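Local coordinates for copper homeostasis protein CutC (Streptococcus agalactiae, PDB 2BDQ) that is thought to take part in copper homeostasis and may bind copper ions, though its precise activity is not established, at residues Glu5-Asn10 with His205-Thr210. Numbering follows the deposited sequence.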
loop_
_atom_site.group_PDB
_atom_site.type_symbol
_atom_site.label_atom_id
_atom_site.label_comp_id
_atom_site.label_asym_id
_atom_site.label_seq_id
_atom_site.Cartn_x
_atom_site.Cartn_y
_atom_site.Cartn_z
ATOM N N GLU A 5 -12.580 -5.338 -16.228
ATOM C CA GLU A 5 -12.080 -5.284 -14.856
ATOM C C GLU A 5 -11.349 -3.975 -14.583
ATOM O O GLU A 5 -10.392 -3.620 -15.274
ATOM C CB GLU A 5 -11.128 -6.455 -14.602
ATOM C CG GLU A 5 -10.411 -6.415 -13.257
ATOM C CD GLU A 5 -9.518 -7.632 -13.032
ATOM O OE1 GLU A 5 -10.061 -8.761 -12.970
ATOM O OE2 GLU A 5 -8.277 -7.462 -12.920
ATOM N N PHE A 6 -11.798 -3.254 -13.570
ATOM C CA PHE A 6 -11.164 -2.001 -13.214
ATOM C C PHE A 6 -10.073 -2.196 -12.152
ATOM O O PHE A 6 -10.304 -2.832 -11.122
ATOM C CB PHE A 6 -12.221 -1.019 -12.721
ATOM C CG PHE A 6 -11.653 0.260 -12.204
ATOM C CD1 PHE A 6 -11.756 0.584 -10.855
ATOM C CD2 PHE A 6 -11.001 1.138 -13.057
ATOM C CE1 PHE A 6 -11.210 1.771 -10.364
ATOM C CE2 PHE A 6 -10.452 2.327 -12.577
ATOM C CZ PHE A 6 -10.560 2.645 -11.229
ATOM N N CYS A 7 -8.889 -1.653 -12.425
ATOM C CA CYS A 7 -7.744 -1.739 -11.522
ATOM C C CYS A 7 -7.767 -0.497 -10.627
ATOM O O CYS A 7 -7.545 0.620 -11.093
ATOM C CB CYS A 7 -6.444 -1.785 -12.338
ATOM S SG CYS A 7 -4.908 -1.954 -11.366
ATOM N N ALA A 8 -8.033 -0.700 -9.341
ATOM C CA ALA A 8 -8.128 0.401 -8.395
ATOM C C ALA A 8 -7.029 0.433 -7.347
ATOM O O ALA A 8 -6.375 -0.568 -7.079
ATOM C CB ALA A 8 -9.496 0.347 -7.689
ATOM N N GLU A 9 -6.821 1.609 -6.774
ATOM C CA GLU A 9 -5.861 1.769 -5.695
ATOM C C GLU A 9 -6.764 2.262 -4.578
ATOM O O GLU A 9 -7.249 3.401 -4.624
ATOM C CB GLU A 9 -4.798 2.823 -6.023
ATOM C CG GLU A 9 -3.837 3.066 -4.861
ATOM C CD GLU A 9 -2.759 4.081 -5.174
ATOM O OE1 GLU A 9 -1.945 3.824 -6.088
ATOM O OE2 GLU A 9 -2.720 5.139 -4.504
ATOM N N ASN A 10 -7.028 1.390 -3.607
ATOM C CA ASN A 10 -7.901 1.729 -2.488
ATOM C C ASN A 10 -9.310 1.982 -3.018
ATOM O O ASN A 10 -9.623 1.573 -4.136
ATOM C CB ASN A 10 -7.332 2.937 -1.763
ATOM C CG ASN A 10 -5.927 2.674 -1.255
ATOM O OD1 ASN A 10 -5.107 3.586 -1.155
ATOM N ND2 ASN A 10 -5.645 1.412 -0.926
ATOM N N HIS A 205 -8.485 -5.777 -18.557
ATOM C CA HIS A 205 -8.085 -5.159 -17.299
ATOM C C HIS A 205 -7.433 -3.805 -17.565
ATOM O O HIS A 205 -6.676 -3.656 -18.521
ATOM C CB HIS A 205 -7.083 -6.086 -16.605
ATOM C CG HIS A 205 -6.400 -5.485 -15.417
ATOM N ND1 HIS A 205 -6.784 -5.761 -14.122
ATOM C CD2 HIS A 205 -5.301 -4.699 -15.321
ATOM C CE1 HIS A 205 -5.949 -5.182 -13.283
ATOM N NE2 HIS A 205 -5.037 -4.531 -13.984
ATOM N N GLY A 206 -7.716 -2.825 -16.713
ATOM C CA GLY A 206 -7.115 -1.518 -16.900
ATOM C C GLY A 206 -7.586 -0.440 -15.943
ATOM O O GLY A 206 -8.690 -0.521 -15.385
ATOM N N THR A 207 -6.744 0.570 -15.737
ATOM C CA THR A 207 -7.097 1.684 -14.862
ATOM C C THR A 207 -8.009 2.643 -15.616
ATOM O O THR A 207 -8.784 3.378 -15.009
ATOM C CB THR A 207 -5.859 2.470 -14.391
ATOM O OG1 THR A 207 -5.018 2.775 -15.514
ATOM C CG2 THR A 207 -5.081 1.674 -13.362
ATOM N N ARG A 208 -7.912 2.634 -16.941
ATOM C CA ARG A 208 -8.754 3.497 -17.763
ATOM C C ARG A 208 -9.592 2.640 -18.710
ATOM O O ARG A 208 -9.734 2.965 -19.890
ATOM C CB ARG A 208 -7.902 4.463 -18.589
ATOM C CG ARG A 208 -6.746 5.095 -17.847
ATOM C CD ARG A 208 -6.294 6.356 -18.558
ATOM N NE ARG A 208 -4.961 6.768 -18.139
ATOM C CZ ARG A 208 -3.841 6.176 -18.541
ATOM N NH1 ARG A 208 -3.899 5.145 -19.378
ATOM N NH2 ARG A 208 -2.664 6.608 -18.108
ATOM N N ILE A 209 -10.138 1.548 -18.181
ATOM C CA ILE A 209 -10.946 0.618 -18.962
ATOM C C ILE A 209 -12.278 1.249 -19.384
ATOM O O ILE A 209 -12.894 0.827 -20.364
ATOM C CB ILE A 209 -11.208 -0.688 -18.148
ATOM C CG1 ILE A 209 -11.669 -1.812 -19.077
ATOM C CG2 ILE A 209 -12.236 -0.435 -17.049
ATOM C CD1 ILE A 209 -10.583 -2.308 -20.012
ATOM N N THR A 210 -12.705 2.269 -18.646
ATOM C CA THR A 210 -13.955 2.973 -18.929
ATOM C C THR A 210 -13.729 4.447 -19.272
ATOM O O THR A 210 -14.310 4.907 -20.279
ATOM C CB THR A 210 -14.928 2.891 -17.734
ATOM O OG1 THR A 210 -14.286 3.384 -16.549
ATOM C CG2 THR A 210 -15.368 1.455 -17.511
#
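The seam that closes the eight-stranded parallel TIM barrel lies here, where the first strand, through E5, F6 and C7, meets the end of the last, at H205 and G206. G206 N donates to E5 O (3.1 Å), and C7 N returns a bond to G206 O (3.2 Å) from well above the carbonyl plane. Inside the barrel, E5, C7 and H205 form a buried polar cluster. H205 ND1 gives its hydrogen to E5 OE2 at 2.6 Å, on the anti side and tilted out of the carboxylate plane; the oxygen lies near the imidazole plane, while carboxylate and ring are turned 81° apart. This bond helps set the rotation of the ring, whose NE2 lies toward C7; C7 CB lies 3.5 Å from H205 NE2. With SG anti to the backbone N (chi1 -178°), the C7 sulfur sits obliquely to the ring, 3.7 Å from H205 NE2. Beyond the end of the last strand, T207 CG2 packs against C7 O and CB. On the barrel's outer side, the F6 ring turns its edge to T207 O (F6 CE2 to T207 O 3.1 Å), and F6 CB meets I209 CG2 at 4.4 Å. A salt bridge from E5 OE1 to R24 gives the carboxylate a second partner. E26 of strand 24-28 and M182 of strand 180-183 flank E5 and H205, joining the seam to the next strand on each side.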